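Local coordinates for sugar ABC transporter, sugar-binding protein (Streptococcus pneumoniae, PDB 2HEU), which probably binds a sugar outside the cell, as the extracellular solute-binding component of an ABC transporter, and is seen here without a sugar bound, at residues 22-27 with 53-58; 100-105 with 117-122. All blocks are in the same frame, centred on the assembly; numbering follows the deposited sequence.

Interaction 1. Residues 22-27 with 53-58; sequences EYFNQK and VNVPNA
Phe-24 and Val-53 pair as a parallel beta bridge, Val-53 giving its N-H to Tyr-23 O (N to O 2.8 Å, nearly straight at 173°) and taking the N-H of Asn-25 on its own O (N to O 2.9 Å). The bridge lies late in both strands, and the segments go on into loop. Phe-24 and Val-53 put their side chains on the same face of the sheet. The Phe-24 ring reaches along residues 53-58, its CG set opposite the backbone N (chi1 -175°). Its CD1 meets Val-53 CG1 at 4.0 Å. Further out, CE1 meets Val-55 CG2 at 3.9 Å. Ala-58 O comes to the ring edge, in plane, 3.4 Å from Phe-24 CZ. Helix 58-67 covers the ring further with Leu-62 and Arg-65. Strands 19-24 and 48-53, joined through helix 31-44, form a beta-alpha-beta unit of the periplasmic-binding-protein fold. Past the bridge a water replaces direct pairing, donating to Asn-25 O (2.8 Å) and accepting from Val-55 N; it sits over the centre of one Phe-24 face. On Val-53, CG2 packs against the extended Glu-22 chain, whose OE2 is 3.4 Å away and salt-bridged to Arg-65. Asn-25 OD1 closes an Asx turn by accepting from Lys-27 N (3.1 Å), the donor standing above the amide carbonyl plane, and Tyr-23 OH adds a weak bond to the same oxygen.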
ATOM      1  N   GLU A  22      10.394 -20.197 -13.531  1.00 12.30           N
ATOM      2  CA  GLU A  22       9.269 -19.310 -13.736  1.00 11.75           C
ATOM      3  C   GLU A  22       9.230 -18.238 -12.682  1.00 11.28           C
ATOM      4  O   GLU A  22       9.374 -18.507 -11.501  1.00 12.59           O
ATOM      5  CB  GLU A  22       7.960 -20.077 -13.620  1.00 13.45           C
ATOM      6  CG  GLU A  22       6.735 -19.219 -13.789  1.00 16.00           C
ATOM      7  CD  GLU A  22       5.426 -19.861 -13.706  1.00 18.59           C
ATOM      8  OE1 GLU A  22       5.382 -21.121 -13.734  1.00 33.71           O
ATOM      9  OE2 GLU A  22       4.374 -19.213 -13.631  1.00 20.36           O
ATOM     10  N   TYR A  23       9.044 -17.001 -13.131  1.00 11.03           N
ATOM     11  CA  TYR A  23       8.732 -15.835 -12.261  1.00 10.84           C
ATOM     12  C   TYR A  23       7.289 -15.482 -12.550  1.00 10.27           C
ATOM     13  O   TYR A  23       6.947 -15.001 -13.650  1.00 11.48           O
ATOM     14  CB  TYR A  23       9.673 -14.658 -12.512  1.00 10.60           C
ATOM     15  CG  TYR A  23       9.160 -13.424 -11.844  1.00 10.42           C
ATOM     16  CD1 TYR A  23       8.787 -13.415 -10.520  1.00 10.57           C
ATOM     17  CD2 TYR A  23       8.953 -12.251 -12.569  1.00 10.58           C
ATOM     18  CE1 TYR A  23       8.220 -12.279  -9.949  1.00 10.07           C
ATOM     19  CE2 TYR A  23       8.386 -11.129 -11.981  1.00 10.67           C
ATOM     20  CZ  TYR A  23       8.004 -11.165 -10.672  1.00  9.79           C
ATOM     21  OH  TYR A  23       7.371 -10.085 -10.079  1.00 10.57           O
ATOM     22  N   PHE A  24       6.431 -15.700 -11.542  1.00 11.20           N
ATOM     23  CA  PHE A  24       4.984 -15.401 -11.680  1.00 10.60           C
ATOM     24  C   PHE A  24       4.752 -13.954 -11.201  1.00 10.39           C
ATOM     25  O   PHE A  24       4.801 -13.669 -10.018  1.00 10.91           O
ATOM     26  CB  PHE A  24       4.173 -16.397 -10.849  1.00 11.00           C
ATOM     27  CG  PHE A  24       2.700 -16.271 -11.002  1.00 11.00           C
ATOM     28  CD1 PHE A  24       1.990 -16.974 -11.995  1.00 12.91           C
ATOM     29  CD2 PHE A  24       1.952 -15.438 -10.154  1.00 11.39           C
ATOM     30  CE1 PHE A  24       0.582 -16.894 -12.109  1.00 12.97           C
ATOM     31  CE2 PHE A  24       0.592 -15.379 -10.278  1.00 12.70           C
ATOM     32  CZ  PHE A  24      -0.063 -16.094 -11.247  1.00 13.39           C
ATOM     33  N   ASN A  25       4.587 -13.057 -12.168  1.00 10.33           N
ATOM     34  CA  ASN A  25       4.499 -11.632 -11.870  1.00 10.41           C
ATOM     35  C   ASN A  25       3.065 -11.197 -11.627  1.00  9.96           C
ATOM     36  O   ASN A  25       2.145 -11.643 -12.325  1.00 11.52           O
ATOM     37  CB  ASN A  25       5.016 -10.907 -13.107  1.00 10.38           C
ATOM     38  CG  ASN A  25       5.133  -9.411 -12.868  1.00 10.96           C
ATOM     39  OD1 ASN A  25       5.611  -8.949 -11.819  1.00 11.22           O
ATOM     40  ND2 ASN A  25       4.805  -8.631 -13.880  1.00 11.90           N
ATOM     41  N   GLN A  26       2.878 -10.258 -10.727  1.00 10.94           N
ATOM     42  CA  GLN A  26       1.577  -9.580 -10.553  1.00 11.11           C
ATOM     43  C   GLN A  26       1.707  -8.063 -10.881  1.00 12.27           C
ATOM     44  O   GLN A  26       0.689  -7.393 -10.965  1.00 13.60           O
ATOM     45  CB  GLN A  26       0.923  -9.789  -9.218  1.00 11.18           C
ATOM     46  CG  GLN A  26       0.610 -11.274  -8.993  1.00 13.27           C
ATOM     47  CD  GLN A  26      -0.350 -11.508  -7.907  1.00 13.93           C
ATOM     48  OE1 GLN A  26      -1.553 -11.056  -8.021  1.00 16.95           O
ATOM     49  NE2 GLN A  26       0.036 -12.225  -6.900  1.00 16.88           N
ATOM     50  N   LYS A  27       2.899  -7.523 -11.132  0.50 11.46           N
ATOM     51  CA  LYS A  27       2.993  -6.094 -11.400  0.50 12.24           C
ATOM     52  C   LYS A  27       3.033  -5.919 -12.914  0.50 12.26           C
ATOM     53  O   LYS A  27       4.073  -5.699 -13.544  0.50 12.55           O
ATOM     54  CB  LYS A  27       4.244  -5.586 -10.741  0.50 13.37           C
ATOM     55  CG  LYS A  27       4.385  -4.094 -10.760  0.50 13.17           C
ATOM     56  CD  LYS A  27       3.596  -3.314  -9.704  0.50 12.23           C
ATOM     57  CE  LYS A  27       3.739  -1.812  -9.850  0.50 13.20           C
ATOM     58  NZ  LYS A  27       2.820  -1.146  -8.910  0.50 15.39           N
ATOM     59  N   VAL A  53       5.933 -14.656 -16.277  1.00 12.66           N
ATOM     60  CA  VAL A  53       4.575 -14.950 -16.539  1.00 12.92           C
ATOM     61  C   VAL A  53       3.651 -13.828 -16.050  1.00 11.75           C
ATOM     62  O   VAL A  53       3.798 -13.323 -14.937  1.00 12.57           O
ATOM     63  CB  VAL A  53       4.157 -16.296 -15.868  1.00 13.85           C
ATOM     64  CG1 VAL A  53       2.666 -16.529 -15.896  1.00 15.53           C
ATOM     65  CG2 VAL A  53       4.956 -17.411 -16.496  1.00 16.76           C
ATOM     66  N   ASN A  54       2.733 -13.448 -16.927  1.00 12.31           N
ATOM     67  CA  ASN A  54       1.702 -12.428 -16.627  1.00 13.32           C
ATOM     68  C   ASN A  54       0.390 -13.045 -17.156  1.00 16.07           C
ATOM     69  O   ASN A  54       0.276 -13.300 -18.423  1.00 19.29           O
ATOM     70  CB  ASN A  54       1.947 -11.145 -17.397  1.00 13.46           C
ATOM     71  CG  ASN A  54       3.163 -10.407 -16.958  1.00 13.74           C
ATOM     72  OD1 ASN A  54       4.231 -10.401 -17.662  1.00 17.91           O
ATOM     73  ND2 ASN A  54       3.092  -9.766 -15.817  1.00 12.88           N
ATOM     74  N   VAL A  55      -0.546 -13.364 -16.286  1.00 14.55           N
ATOM     75  CA  VAL A  55      -1.830 -13.801 -16.651  1.00 15.29           C
ATOM     76  C   VAL A  55      -2.871 -12.906 -16.025  1.00 15.10           C
ATOM     77  O   VAL A  55      -2.738 -12.417 -14.956  1.00 15.65           O
ATOM     78  CB  VAL A  55      -2.078 -15.243 -16.292  1.00 17.99           C
ATOM     79  CG1 VAL A  55      -1.204 -16.169 -17.150  1.00 21.37           C
ATOM     80  CG2 VAL A  55      -1.980 -15.546 -14.769  1.00 19.03           C
ATOM     81  N   PRO A  56      -4.058 -12.822 -16.695  1.00 17.04           N
ATOM     82  CA  PRO A  56      -5.188 -12.091 -16.065  1.00 18.13           C
ATOM     83  C   PRO A  56      -5.683 -12.829 -14.873  1.00 16.15           C
ATOM     84  O   PRO A  56      -5.483 -14.025 -14.730  1.00 16.97           O
ATOM     85  CB  PRO A  56      -6.239 -12.005 -17.141  1.00 21.13           C
ATOM     86  CG  PRO A  56      -5.643 -12.580 -18.327  1.00 20.56           C
ATOM     87  CD  PRO A  56      -4.366 -13.230 -18.069  1.00 18.73           C
ATOM     88  N   ASN A  57      -6.308 -12.122 -13.945  0.50 15.87           N
ATOM     89  CA  ASN A  57      -6.805 -12.732 -12.714  0.50 15.94           C
ATOM     90  C   ASN A  57      -5.714 -13.459 -11.958  0.50 14.48           C
ATOM     91  O   ASN A  57      -5.935 -14.530 -11.344  0.50 14.91           O
ATOM     92  CB  ASN A  57      -8.009 -13.643 -13.002  0.50 18.29           C
ATOM     93  CG  ASN A  57      -9.077 -12.927 -13.774  0.50 18.59           C
ATOM     94  OD1 ASN A  57      -9.618 -13.454 -14.748  0.50 28.77           O
ATOM     95  ND2 ASN A  57      -9.400 -11.719 -13.328  0.50 19.72           N
ATOM     96  N   ALA A  58      -4.548 -12.835 -11.899  1.00 14.54           N
ATOM     97  CA  ALA A  58      -3.358 -13.592 -11.442  1.00 13.66           C
ATOM     98  C   ALA A  58      -3.526 -14.111 -10.044  1.00 13.34           C
ATOM     99  O   ALA A  58      -2.991 -15.162  -9.727  1.00 14.14           O
ATOM    100  CB  ALA A  58      -2.096 -12.755 -11.610  1.00 14.46           C
TER
HETATM  101  O   HOH W   1       0.879 -13.762 -13.653  1.00 15.53           O

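Interaction 2. Residues 100-105 with 117-122; sequences DYLKRV and EKVYNV. With NA (sodium ion), chain E.
Lys-103 O binds a sodium ion at 2.3 Å, beside the place where Leu-102 and Val-105 pack onto residues 117-122. Three waters also ligate the ion, and Glu-335 OE1 brings in a more distant part of the chain. One of these waters donates to Val-105 O (2.8 Å), so the carbonyls of Lys-103 and Val-105 both serve the metal site, one directly and one through water. Residues 100-104 form a 3-10 segment, the carbonyls at 100, 101 and 102 each accepting the N-H three residues on. Leu-102 and, just past the 3-10 segment, Val-105 both point toward the other segment. Leu-102 and Val-119 meet tip to tip, CD2 against CG1 at 3.7 Å. Val-122 lies on the short strand 122-123, an outermost strand of the mixed sheet, and is backbone-bonded to Trp-296 of the neighbouring strand 295-298. Its two methyls divide the work: CG1 touches Val-105 CG2 at 3.9 Å, while CG2 reaches the edge of the Tyr-101 ring, 4.0 Å from CE2. Tyr-101 CG lies between its backbone N and carbonyl carbon (chi1 59°), a setting that carries the ring across to Val-122. Val-312 of helix 305-315 packs on both Tyr-101 and Val-122.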
ATOM      1  N   ASP A 100      21.584 -14.434   3.241  1.00 18.50           N
ATOM      2  CA  ASP A 100      22.388 -13.238   3.359  1.00 18.77           C
ATOM      3  C   ASP A 100      21.740 -12.049   2.624  1.00 17.13           C
ATOM      4  O   ASP A 100      21.829 -10.902   3.118  1.00 19.04           O
ATOM      5  CB  ASP A 100      23.830 -13.470   2.903  1.00 20.57           C
ATOM      6  CG  ASP A 100      24.632 -14.411   3.844  0.50 17.67           C
ATOM      7  OD1 ASP A 100      24.244 -14.725   4.981  0.50 23.80           O
ATOM      8  OD2 ASP A 100      25.681 -14.814   3.385  0.50 23.43           O
ATOM      9  N   TYR A 101      21.122 -12.291   1.494  1.00 16.13           N
ATOM     10  CA  TYR A 101      20.569 -11.211   0.719  1.00 14.99           C
ATOM     11  C   TYR A 101      19.400 -10.528   1.451  1.00 16.04           C
ATOM     12  O   TYR A 101      19.059  -9.388   1.140  1.00 15.93           O
ATOM     13  CB  TYR A 101      20.118 -11.694  -0.697  1.00 16.04           C
ATOM     14  CG  TYR A 101      19.100 -12.773  -0.822  1.00 14.29           C
ATOM     15  CD1 TYR A 101      19.489 -14.006  -1.318  1.00 13.76           C
ATOM     16  CD2 TYR A 101      17.787 -12.598  -0.472  1.00 14.55           C
ATOM     17  CE1 TYR A 101      18.621 -15.019  -1.414  1.00 15.04           C
ATOM     18  CE2 TYR A 101      16.839 -13.575  -0.631  1.00 13.79           C
ATOM     19  CZ  TYR A 101      17.256 -14.823  -1.154  1.00 13.32           C
ATOM     20  OH  TYR A 101      16.296 -15.793  -1.292  1.00 14.54           O
ATOM     21  N   LEU A 102      18.796 -11.225   2.418  1.00 15.24           N
ATOM     22  CA  LEU A 102      17.693 -10.601   3.171  1.00 17.29           C
ATOM     23  C   LEU A 102      18.204  -9.411   3.983  1.00 16.70           C
ATOM     24  O   LEU A 102      17.402  -8.483   4.265  1.00 17.27           O
ATOM     25  CB  LEU A 102      16.958 -11.638   4.002  1.00 18.15           C
ATOM     26  CG  LEU A 102      15.662 -11.286   4.657  1.00 18.49           C
ATOM     27  CD1 LEU A 102      14.646 -10.878   3.620  1.00 21.72           C
ATOM     28  CD2 LEU A 102      15.164 -12.370   5.545  1.00 19.35           C
ATOM     29  N   LYS A 103      19.463  -9.390   4.341  1.00 17.20           N
ATOM     30  CA  LYS A 103      20.022  -8.309   5.104  1.00 18.87           C
ATOM     31  C   LYS A 103      19.993  -6.962   4.331  1.00 17.28           C
ATOM     32  O   LYS A 103      20.170  -5.889   4.909  1.00 19.40           O
ATOM     33  CB  LYS A 103      21.443  -8.634   5.543  1.00 20.67           C
ATOM     34  CG  LYS A 103      21.517  -9.912   6.392  1.00 27.10           C
ATOM     35  CD  LYS A 103      20.514  -9.923   7.589  1.00 33.31           C
ATOM     36  CE  LYS A 103      20.582  -8.752   8.626  1.00 37.36           C
ATOM     37  NZ  LYS A 103      19.586  -8.833   9.844  1.00 34.68           N
ATOM     38  N   ARG A 104      19.779  -7.022   3.013  1.00 15.71           N
ATOM     39  CA  ARG A 104      19.635  -5.859   2.148  1.00 14.92           C
ATOM     40  C   ARG A 104      18.276  -5.180   2.272  1.00 15.80           C
ATOM     41  O   ARG A 104      18.143  -4.071   1.747  1.00 16.00           O
ATOM     42  CB  ARG A 104      19.958  -6.183   0.693  1.00 14.88           C
ATOM     43  CG  ARG A 104      21.361  -6.754   0.522  1.00 15.95           C
ATOM     44  CD  ARG A 104      21.540  -7.365  -0.823  1.00 15.21           C
ATOM     45  NE  ARG A 104      22.913  -7.860  -0.989  1.00 17.37           N
ATOM     46  CZ  ARG A 104      23.320  -8.557  -2.021  1.00 18.39           C
ATOM     47  NH1 ARG A 104      22.450  -8.826  -2.971  1.00 16.00           N
ATOM     48  NH2 ARG A 104      24.615  -8.949  -2.075  1.00 23.31           N
ATOM     49  N   VAL A 105      17.331  -5.845   2.936  1.00 14.30           N
ATOM     50  CA  VAL A 105      16.019  -5.186   3.195  1.00 14.06           C
ATOM     51  C   VAL A 105      16.178  -4.346   4.455  1.00 13.98           C
ATOM     52  O   VAL A 105      16.732  -4.808   5.447  1.00 16.36           O
ATOM     53  CB  VAL A 105      14.965  -6.237   3.373  1.00 14.39           C
ATOM     54  CG1 VAL A 105      13.571  -5.555   3.676  1.00 15.82           C
ATOM     55  CG2 VAL A 105      14.838  -7.116   2.102  1.00 16.21           C
ATOM     56  N   GLU A 117       7.518 -16.452  13.101  0.50 21.88           N
ATOM     57  CA  GLU A 117       8.736 -15.648  13.245  0.50 20.42           C
ATOM     58  C   GLU A 117       9.753 -15.830  12.080  0.50 20.84           C
ATOM     59  O   GLU A 117      10.859 -15.252  12.156  0.50 19.66           O
ATOM     60  CB  GLU A 117       9.427 -15.899  14.595  0.50 20.99           C
ATOM     61  CG  GLU A 117       8.588 -15.567  15.859  0.50 22.10           C
ATOM     62  CD  GLU A 117       7.427 -16.519  16.085  0.50 25.37           C
ATOM     63  OE1 GLU A 117       7.631 -17.750  16.163  0.50 31.18           O
ATOM     64  OE2 GLU A 117       6.274 -16.040  16.181  0.50 31.92           O
ATOM     65  N   LYS A 118       9.374 -16.560  11.005  1.00 18.59           N
ATOM     66  CA  LYS A 118      10.231 -16.787   9.854  1.00 17.92           C
ATOM     67  C   LYS A 118       9.815 -15.942   8.701  1.00 16.33           C
ATOM     68  O   LYS A 118       8.623 -15.645   8.562  1.00 16.69           O
ATOM     69  CB  LYS A 118      10.184 -18.291   9.506  1.00 17.98           C
ATOM     70  CG  LYS A 118      10.728 -19.166  10.551  1.00 21.01           C
ATOM     71  CD  LYS A 118      10.529 -20.652  10.254  1.00 26.26           C
ATOM     72  CE  LYS A 118       9.141 -21.082  10.572  1.00 29.20           C
ATOM     73  NZ  LYS A 118       8.963 -21.239  12.082  1.00 34.02           N
ATOM     74  N   VAL A 119      10.772 -15.470   7.935  1.00 16.43           N
ATOM     75  CA  VAL A 119      10.491 -14.662   6.796  1.00 15.04           C
ATOM     76  C   VAL A 119      10.418 -15.493   5.540  1.00 14.93           C
ATOM     77  O   VAL A 119      11.318 -16.244   5.208  1.00 16.06           O
ATOM     78  CB  VAL A 119      11.599 -13.551   6.647  1.00 15.55           C
ATOM     79  CG1 VAL A 119      11.473 -12.816   5.322  1.00 15.30           C
ATOM     80  CG2 VAL A 119      11.568 -12.630   7.830  1.00 18.08           C
ATOM     81  N   TYR A 120       9.314 -15.310   4.774  1.00 13.23           N
ATOM     82  CA  TYR A 120       9.058 -16.014   3.579  1.00 13.00           C
ATOM     83  C   TYR A 120       8.943 -15.166   2.351  1.00 12.70           C
ATOM     84  O   TYR A 120       8.588 -15.706   1.280  1.00 13.32           O
ATOM     85  CB  TYR A 120       7.746 -16.853   3.745  1.00 14.70           C
ATOM     86  CG  TYR A 120       7.814 -17.930   4.808  1.00 15.59           C
ATOM     87  CD1 TYR A 120       8.366 -19.193   4.512  1.00 16.31           C
ATOM     88  CD2 TYR A 120       7.416 -17.696   6.098  1.00 16.76           C
ATOM     89  CE1 TYR A 120       8.450 -20.220   5.437  1.00 17.65           C
ATOM     90  CE2 TYR A 120       7.513 -18.696   7.026  1.00 18.00           C
ATOM     91  CZ  TYR A 120       8.074 -19.934   6.723  1.00 18.63           C
ATOM     92  OH  TYR A 120       8.119 -20.947   7.648  1.00 22.22           O
ATOM     93  N   ASN A 121       9.179 -13.863   2.452  1.00 12.29           N
ATOM     94  CA  ASN A 121       8.931 -12.981   1.329  1.00 10.99           C
ATOM     95  C   ASN A 121       9.912 -11.848   1.405  1.00 11.76           C
ATOM     96  O   ASN A 121      10.167 -11.327   2.532  1.00 12.80           O
ATOM     97  CB  ASN A 121       7.480 -12.495   1.365  1.00 11.46           C
ATOM     98  CG  ASN A 121       7.076 -11.577   0.283  1.00 11.16           C
ATOM     99  OD1 ASN A 121       7.316 -10.390   0.337  1.00 12.52           O
ATOM    100  ND2 ASN A 121       6.408 -12.155  -0.753  1.00 11.83           N
ATOM    101  N   VAL A 122      10.462 -11.421   0.297  1.00 11.65           N
ATOM    102  CA  VAL A 122      11.316 -10.222   0.188  1.00 10.69           C
ATOM    103  C   VAL A 122      10.476  -9.063  -0.333  1.00 10.75           C
ATOM    104  O   VAL A 122      10.071  -9.086  -1.526  1.00 10.37           O
ATOM    105  CB  VAL A 122      12.510 -10.435  -0.793  1.00 11.06           C
ATOM    106  CG1 VAL A 122      13.358  -9.243  -0.831  1.00 12.64           C
ATOM    107  CG2 VAL A 122      13.298 -11.707  -0.345  1.00 14.07           C
TER
HETATM  108 NA    NA E4001      20.928  -4.176   6.318  1.00 21.15          NA
HETATM  109  O   HOH W   2      18.780  -4.518   7.354  1.00 24.32           O
HETATM  110  O   HOH W   3      23.013  -4.918   5.572  1.00 37.09           O
HETATM  111  O   HOH W   4      21.422  -5.650   8.095  1.00 30.19           O

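From the N terminus, strand 19-24 leads through helix 31-44 to strand 48-53, and interaction 1 closes this loop where the chain leaves strand 48-53 on its way to helix 58-67. The chain then adds strand 74-76 and helix 82-89 before interaction 2 closes a much shorter, irregular loop between residues 105 and 117. The two follow in series, neither nested nor crossed, with centres about 22 Å apart and nearest atoms about 9 Å apart. Both touch one mixed sheet, ordered 48-53, 19-24, 74-76, 295-298, 122-123. Interaction 1 joins its first two strands, whereas interaction 2 packs a 3-10 turn beside the strand at the opposite margin.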